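PDB 2IUC: alkaline phosphatase, which probably hydrolyses phosphate monoesters, like other alkaline phosphatases, at a site that binds two zinc ions and a magnesium ion. Local coordinates for residues 84-89 against 97-102; 134-139 against 146-151; 307-312 against 326-331. All coordinates share one frame; numbering follows the deposited sequence.

Overall arrangement
The three contacts follow one another along the chain, each closing before the next opens. Contacts 1 and 2 are neighbours with centres about 9 Å apart. They join helix 84-93 and helix 136-139 to the loops that follow them, and these helices carry the zinc ligand S84 and the magnesium ligand T137. The two contacts touch directly, I102 CG1 lying 3.6 Å from R148 CA and Y98 OH probably hydrogen-bonded to L146 O at 3.0 Å. Contact 3 is peripheral: its centre is about 32 Å from that of contact 1 and about 34 Å from that of contact 2. There the chain enters strand 311-314 and meets another subunit more extensively than contact 1, where N99 also packs on one.

Contact 1: residues 84-89 against 97-102; sequences SASGAT and TYNAAI. With ZN (zinc ion), chain D.
The A101 carbonyl points at the flank of another carbonyl oxygen with no proton between them: A101 O of the loop stands 3.2 Å from A85 O of the helix. The helical oxygen is satisfied from within its own segment, since T89 N and T89 OG1 both donate to A85 O, reaching it from opposite faces of its plane. The hydroxyl bond, T89 OG1 to A85 O, measures 2.9 Å. T89 OG1 is also hydrogen-bonded to the backbone N of G103. The T89 and T97 side chains cross at about a right angle, their methyls meeting CG2 to CG2 at 3.7 Å. A valine here would probably leave G103 N without its acceptor and A85 O with one donor fewer.

One turn earlier the link is polar. S86 OG donates to N99 OD1 at 2.8 Å, tilted 21° from the plane of that carbonyl, and is also hydrogen-bonded to T82 OG1. With chi1 at 47°, S86 OG stands between the backbone N and carbonyl carbon of its residue, while S86 CB packs on T97 O at 3.4 Å. N99 ND2 is taken up by V81 O, which fixes the rotation of the amide. A water joins S86 O to T97 N. A85 CB packs against I102 CD1 at 3.6 Å.

Y98 to A101 form a type II beta turn, in which A101 CB lies over one face of the Y98 ring. D83 OD1 accepts from both S86 N and A100 N, joining turn to helix start. There S84, the predicted phosphoserine nucleophile, binds zinc through OG at 2.0 Å together with D43, D301 and H302: the alkaline phosphatase arrangement of a nucleophilic serine beginning a helix beside the metals.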
# COMPACT_ATOMS: atom_id res chain seq x y z
N SER A 84 -18.06 7.27 0.70
CA SER A 84 -17.30 8.45 0.27
C SER A 84 -17.59 9.70 1.10
O SER A 84 -16.77 10.66 1.18
CB SER A 84 -17.79 8.81 -1.12
OG SER A 84 -17.40 7.77 -1.95
N ALA A 85 -18.81 9.75 1.65
CA ALA A 85 -19.24 10.93 2.39
C ALA A 85 -18.43 11.08 3.69
O ALA A 85 -17.84 12.19 3.93
CB ALA A 85 -20.70 10.87 2.70
N SER A 86 -18.40 10.03 4.51
CA SER A 86 -17.66 10.15 5.77
C SER A 86 -16.14 10.16 5.47
O SER A 86 -15.40 10.81 6.17
CB SER A 86 -18.02 9.07 6.76
OG SER A 86 -18.02 7.82 6.14
N GLY A 87 -15.74 9.44 4.44
CA GLY A 87 -14.36 9.38 3.92
C GLY A 87 -13.83 10.75 3.57
O GLY A 87 -12.76 11.07 3.96
N ALA A 88 -14.57 11.53 2.80
CA ALA A 88 -14.10 12.82 2.40
C ALA A 88 -14.23 13.83 3.54
O ALA A 88 -13.49 14.81 3.56
CB ALA A 88 -14.89 13.32 1.25
N THR A 89 -15.31 13.72 4.35
CA THR A 89 -15.49 14.63 5.47
C THR A 89 -14.35 14.40 6.48
O THR A 89 -13.91 15.35 7.13
CB THR A 89 -16.87 14.40 6.17
OG1 THR A 89 -17.88 14.80 5.26
CG2 THR A 89 -16.97 15.21 7.43
N THR A 97 -16.92 10.60 11.09
CA THR A 97 -18.39 10.82 11.17
C THR A 97 -19.14 9.64 10.59
O THR A 97 -18.47 8.71 10.16
CB THR A 97 -18.72 12.14 10.53
OG1 THR A 97 -20.10 12.42 10.74
CG2 THR A 97 -18.34 12.12 9.01
N TYR A 98 -20.48 9.63 10.57
CA TYR A 98 -21.18 8.47 10.13
C TYR A 98 -21.27 8.45 8.57
O TYR A 98 -21.25 9.52 7.93
CB TYR A 98 -22.61 8.45 10.76
CG TYR A 98 -23.44 9.72 10.43
CD1 TYR A 98 -24.19 9.82 9.24
CD2 TYR A 98 -23.45 10.80 11.31
CE1 TYR A 98 -24.94 11.00 8.97
CE2 TYR A 98 -24.16 11.96 11.05
CZ TYR A 98 -24.92 12.05 9.89
OH TYR A 98 -25.58 13.23 9.69
N ASN A 99 -21.28 7.25 7.99
CA ASN A 99 -21.48 7.07 6.55
C ASN A 99 -22.72 7.85 6.13
O ASN A 99 -23.81 7.74 6.81
CB ASN A 99 -21.67 5.57 6.21
CG ASN A 99 -20.37 4.77 6.25
OD1 ASN A 99 -19.30 5.35 6.52
ND2 ASN A 99 -20.46 3.43 6.05
N ALA A 100 -22.58 8.55 5.00
CA ALA A 100 -23.56 9.50 4.38
C ALA A 100 -23.46 10.95 4.85
O ALA A 100 -24.04 11.84 4.25
CB ALA A 100 -25.05 8.99 4.53
N ALA A 101 -22.76 11.21 5.98
CA ALA A 101 -22.61 12.63 6.43
C ALA A 101 -21.78 13.48 5.49
O ALA A 101 -20.72 13.04 5.05
CB ALA A 101 -21.94 12.73 7.84
N ILE A 102 -22.22 14.72 5.26
CA ILE A 102 -21.43 15.70 4.45
C ILE A 102 -21.10 16.85 5.41
O ILE A 102 -21.98 17.65 5.79
CB ILE A 102 -22.25 16.24 3.22
CG1 ILE A 102 -22.70 15.12 2.22
CG2 ILE A 102 -21.48 17.40 2.49
CD1 ILE A 102 -21.50 14.24 1.56
ZN ZN D . -15.68 6.79 -2.39
O HOH W 1 -15.30 9.65 8.75

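Contact 2: residues 134-139 against 146-151; sequences THATPA and LNRGLE. With MG (magnesium ion), chain E.
The start of helix 136-139, with H135 at its N-cap position and bearing the magnesium ligand T137, meets the loop leading into helix 151-157 and the first residue of that helix: T134, H135 and A136 touch R148 and E151. T134 OG1 donates to E151 OE2 at 2.7 Å, meeting the carboxylate on its anti side and 23° out of its plane. The two side chains cross at about a right angle. T134 OG1 has a second partner in S132 OG.

H135 and R148 lie side by side and point the same way, with ring and guanidinium planes 87° apart. H135 CE1 sits at the edge of the guanidinium, in its plane, 3.4 Å from R148 NH2. A136 CB covers one face of the same group, 3.6 Å from R148 CZ. The bend in the arginine chain, chi3 -70°, turns the group over this methyl, and its NH1 forms a salt bridge with D83. The loop is folded by a type I turn from N147 to L150 and by an Asx turn, G149 N donating to N147 OD1 at 2.8 Å.

H135 ND1 is hydrogen-bonded to two magnesium-bound waters, at 2.9 Å from each oxygen. D43 and E254 complete the protein part of that shell, and W260 meets the H135 ring edge-to-face.

H135 is thus a second-shell residue of the magnesium site, reaching the metal through two of its waters, where T137 OG1 binds it directly. The R148 side chain is about 4 Å from that of S84, recalling the active-site arginine of well-studied alkaline phosphatases. The contact brings a guanidinium and a magnesium bound by three protein oxygens and three waters close to S84, an arrangement likely to stabilise negative charge there.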
# COMPACT_ATOMS: atom_id res chain seq x y z
N THR A 134 -21.97 18.05 -7.06
CA THR A 134 -22.72 17.84 -5.80
C THR A 134 -22.50 16.46 -5.19
O THR A 134 -23.13 16.14 -4.14
CB THR A 134 -24.25 17.98 -6.05
OG1 THR A 134 -24.67 16.98 -7.02
CG2 THR A 134 -24.58 19.38 -6.56
N HIS A 135 -21.71 15.60 -5.86
CA HIS A 135 -21.42 14.21 -5.39
C HIS A 135 -20.64 14.26 -4.04
O HIS A 135 -20.13 15.30 -3.70
CB HIS A 135 -20.65 13.37 -6.44
CG HIS A 135 -20.99 11.91 -6.40
ND1 HIS A 135 -20.18 10.97 -5.81
CD2 HIS A 135 -22.10 11.24 -6.85
CE1 HIS A 135 -20.77 9.78 -5.89
NE2 HIS A 135 -21.93 9.92 -6.53
N ALA A 136 -20.59 13.16 -3.29
CA ALA A 136 -20.24 13.24 -1.88
C ALA A 136 -18.82 13.82 -1.65
O ALA A 136 -18.53 14.50 -0.66
CB ALA A 136 -20.33 11.88 -1.35
N THR A 137 -17.90 13.51 -2.54
CA THR A 137 -16.47 13.92 -2.30
C THR A 137 -16.31 15.42 -2.42
O THR A 137 -15.92 16.06 -1.45
CB THR A 137 -15.49 13.08 -3.18
OG1 THR A 137 -15.73 11.68 -2.98
CG2 THR A 137 -14.01 13.44 -2.93
N PRO A 138 -16.65 16.03 -3.63
CA PRO A 138 -16.56 17.50 -3.68
C PRO A 138 -17.44 18.21 -2.65
O PRO A 138 -17.08 19.28 -2.08
CB PRO A 138 -17.00 17.85 -5.13
CG PRO A 138 -17.65 16.61 -5.72
CD PRO A 138 -17.14 15.44 -4.91
N ALA A 139 -18.60 17.59 -2.39
CA ALA A 139 -19.62 18.21 -1.57
C ALA A 139 -19.09 18.36 -0.16
O ALA A 139 -19.38 19.30 0.47
CB ALA A 139 -20.93 17.34 -1.52
N LEU A 146 -27.05 16.69 6.25
CA LEU A 146 -27.14 15.49 7.08
C LEU A 146 -26.94 14.17 6.32
O LEU A 146 -26.60 13.11 6.92
CB LEU A 146 -28.53 15.43 7.80
CG LEU A 146 -28.82 16.50 8.87
CD1 LEU A 146 -30.10 16.06 9.69
CD2 LEU A 146 -27.68 16.76 9.80
N ASN A 147 -27.19 14.21 5.01
CA ASN A 147 -27.10 13.05 4.18
C ASN A 147 -26.69 13.49 2.79
O ASN A 147 -27.21 14.50 2.22
CB ASN A 147 -28.47 12.33 4.10
CG ASN A 147 -28.36 10.98 3.50
OD1 ASN A 147 -28.21 10.84 2.29
ND2 ASN A 147 -28.42 9.91 4.35
N ARG A 148 -25.80 12.66 2.22
CA ARG A 148 -25.19 12.93 0.92
C ARG A 148 -26.20 12.89 -0.21
O ARG A 148 -25.90 13.37 -1.27
CB ARG A 148 -24.18 11.81 0.59
CG ARG A 148 -24.82 10.38 0.56
CD ARG A 148 -23.72 9.43 0.39
NE ARG A 148 -23.14 9.53 -0.97
CZ ARG A 148 -22.16 8.74 -1.43
NH1 ARG A 148 -21.59 7.83 -0.60
NH2 ARG A 148 -21.74 8.87 -2.71
N GLY A 149 -27.39 12.28 -0.01
CA GLY A 149 -28.30 12.22 -1.17
C GLY A 149 -29.13 13.49 -1.29
O GLY A 149 -30.01 13.58 -2.17
N LEU A 150 -28.94 14.45 -0.38
CA LEU A 150 -29.65 15.72 -0.45
C LEU A 150 -28.93 16.67 -1.47
O LEU A 150 -28.48 17.74 -1.12
CB LEU A 150 -29.63 16.36 0.95
CG LEU A 150 -30.29 15.44 1.97
CD1 LEU A 150 -30.27 15.97 3.39
CD2 LEU A 150 -31.75 15.12 1.56
N GLU A 151 -28.82 16.27 -2.72
CA GLU A 151 -27.89 16.97 -3.61
C GLU A 151 -28.38 18.39 -4.05
O GLU A 151 -27.55 19.24 -4.43
CB GLU A 151 -27.52 16.08 -4.80
CG GLU A 151 -26.51 14.99 -4.42
CD GLU A 151 -26.13 14.06 -5.57
OE1 GLU A 151 -26.71 12.95 -5.67
OE2 GLU A 151 -25.22 14.37 -6.38
MG MG E . -16.35 10.53 -4.92
O HOH W 2 -23.61 13.98 -2.13
O HOH W 3 -18.24 10.03 -3.92
O HOH W 4 -17.54 12.15 -5.88
O HOH W 5 -16.76 9.27 -6.55

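Contact 3: residues 307-312 against 326-331; sequences FTLAAK and TSIGPS. Unlike the reference sequence in segment 326-331: S327 (reference Glu), S331 (reference Thr).
Segments 307-312 and 326-331 run roughly antiparallel, their end-to-end directions 141° apart, and pair as an interrupted ladder. T308 and S331 form a hydrogen-bonded pair, T308 N to S331 O 3.0 Å and S331 N to T308 O 3.1 Å. A311 and I328 form a non-hydrogen-bonded pair with diverging side chains, flanked by G329 N donating to A310 O at 2.7 Å and K312 N to S327 O at 2.8 Å. An inverse gamma turn centred on L309 breaks the ladder between them: A310 N turns back weakly to T308 O. A310 O and G329 O, both acceptors, come within 3.3 Å of each other. A water donates to both G329 O and A311 O.

The F307 side chain, its CG anti to the backbone N (chi1 169°), lies alongside P330, CE1 to CB 3.7 Å. L309 CB meets I328 CG2 at 3.9 Å. F307 packs on S48 and Q49, L309 on S51 and I328 on Y55 of helix 47-55, while P330 lies on A267 of helix 267-291. K312 CD passes S327 OG at 3.3 Å, while K312 NZ bonds N314 OD1.

S331 OG, beside A310 CB, hydrogen-bonds a polar side chain of another subunit. Four backbone hydrogen bonds join the two segments, while L309, through its backbone at the break, and S331 OG bond across to the other subunit.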
# COMPACT_ATOMS: atom_id res chain seq x y z
N PHE A 307 -10.61 -5.20 -6.34
CA PHE A 307 -9.90 -5.28 -7.65
C PHE A 307 -8.52 -5.89 -7.40
O PHE A 307 -7.83 -5.47 -6.41
CB PHE A 307 -9.78 -3.85 -8.25
CG PHE A 307 -8.87 -3.72 -9.46
CD1 PHE A 307 -9.37 -3.97 -10.76
CD2 PHE A 307 -7.55 -3.28 -9.31
CE1 PHE A 307 -8.60 -3.75 -11.86
CE2 PHE A 307 -6.70 -3.11 -10.41
CZ PHE A 307 -7.23 -3.39 -11.74
N THR A 308 -8.17 -6.90 -8.22
CA THR A 308 -6.93 -7.72 -8.05
C THR A 308 -6.25 -7.89 -9.40
O THR A 308 -6.93 -8.22 -10.41
CB THR A 308 -7.34 -9.10 -7.45
OG1 THR A 308 -7.94 -8.83 -6.17
CG2 THR A 308 -6.14 -10.11 -7.29
N LEU A 309 -4.92 -7.68 -9.46
CA LEU A 309 -4.18 -7.97 -10.72
C LEU A 309 -3.82 -9.49 -10.80
O LEU A 309 -2.66 -9.87 -10.72
CB LEU A 309 -2.97 -7.00 -10.86
CG LEU A 309 -3.30 -5.49 -10.83
CD1 LEU A 309 -1.98 -4.71 -10.65
CD2 LEU A 309 -3.99 -5.00 -12.17
N ALA A 310 -4.85 -10.36 -10.84
CA ALA A 310 -4.74 -11.81 -10.81
C ALA A 310 -4.09 -12.30 -12.14
O ALA A 310 -4.12 -11.56 -13.17
CB ALA A 310 -6.23 -12.41 -10.66
N ALA A 311 -3.58 -13.53 -12.16
CA ALA A 311 -3.03 -14.13 -13.38
C ALA A 311 -4.20 -14.36 -14.32
O ALA A 311 -5.30 -14.69 -13.84
CB ALA A 311 -2.38 -15.45 -13.06
N LYS A 312 -3.94 -14.23 -15.62
CA LYS A 312 -4.91 -14.55 -16.63
C LYS A 312 -5.48 -15.97 -16.45
O LYS A 312 -4.74 -16.90 -16.14
CB LYS A 312 -4.25 -14.38 -18.00
CG LYS A 312 -5.11 -14.77 -19.20
CD LYS A 312 -4.64 -13.97 -20.45
CE LYS A 312 -4.28 -14.85 -21.67
NZ LYS A 312 -5.31 -15.79 -22.18
N THR A 326 2.17 -15.44 -16.85
CA THR A 326 2.86 -14.53 -17.74
C THR A 326 2.02 -13.26 -17.94
O THR A 326 2.58 -12.20 -18.22
CB THR A 326 3.35 -15.16 -19.10
OG1 THR A 326 2.21 -15.46 -19.92
CG2 THR A 326 4.15 -16.40 -18.84
N SER A 327 0.70 -13.32 -17.70
CA SER A 327 -0.19 -12.25 -18.11
C SER A 327 -1.26 -11.94 -17.02
O SER A 327 -1.66 -12.83 -16.26
CB SER A 327 -0.75 -12.60 -19.51
OG SER A 327 -2.02 -12.06 -19.80
N ILE A 328 -1.64 -10.66 -16.90
CA ILE A 328 -2.67 -10.24 -15.90
C ILE A 328 -4.14 -10.27 -16.44
O ILE A 328 -4.44 -9.73 -17.54
CB ILE A 328 -2.29 -8.86 -15.34
CG1 ILE A 328 -0.94 -8.94 -14.58
CG2 ILE A 328 -3.37 -8.24 -14.49
CD1 ILE A 328 -0.41 -7.52 -14.36
N GLY A 329 -5.03 -10.86 -15.65
CA GLY A 329 -6.48 -10.81 -15.93
C GLY A 329 -7.20 -10.24 -14.68
O GLY A 329 -7.33 -10.94 -13.67
N PRO A 330 -7.50 -8.92 -14.69
CA PRO A 330 -8.09 -8.23 -13.52
C PRO A 330 -9.41 -8.86 -13.05
O PRO A 330 -10.26 -9.21 -13.88
CB PRO A 330 -8.29 -6.79 -14.00
CG PRO A 330 -7.25 -6.59 -15.05
CD PRO A 330 -7.14 -7.97 -15.76
N SER A 331 -9.55 -9.04 -11.74
CA SER A 331 -10.75 -9.71 -11.19
C SER A 331 -11.24 -8.91 -9.98
O SER A 331 -10.58 -8.01 -9.57
CB SER A 331 -10.46 -11.22 -10.82
OG SER A 331 -9.53 -11.29 -9.70
O HOH W 6 -7.85 -13.52 -14.07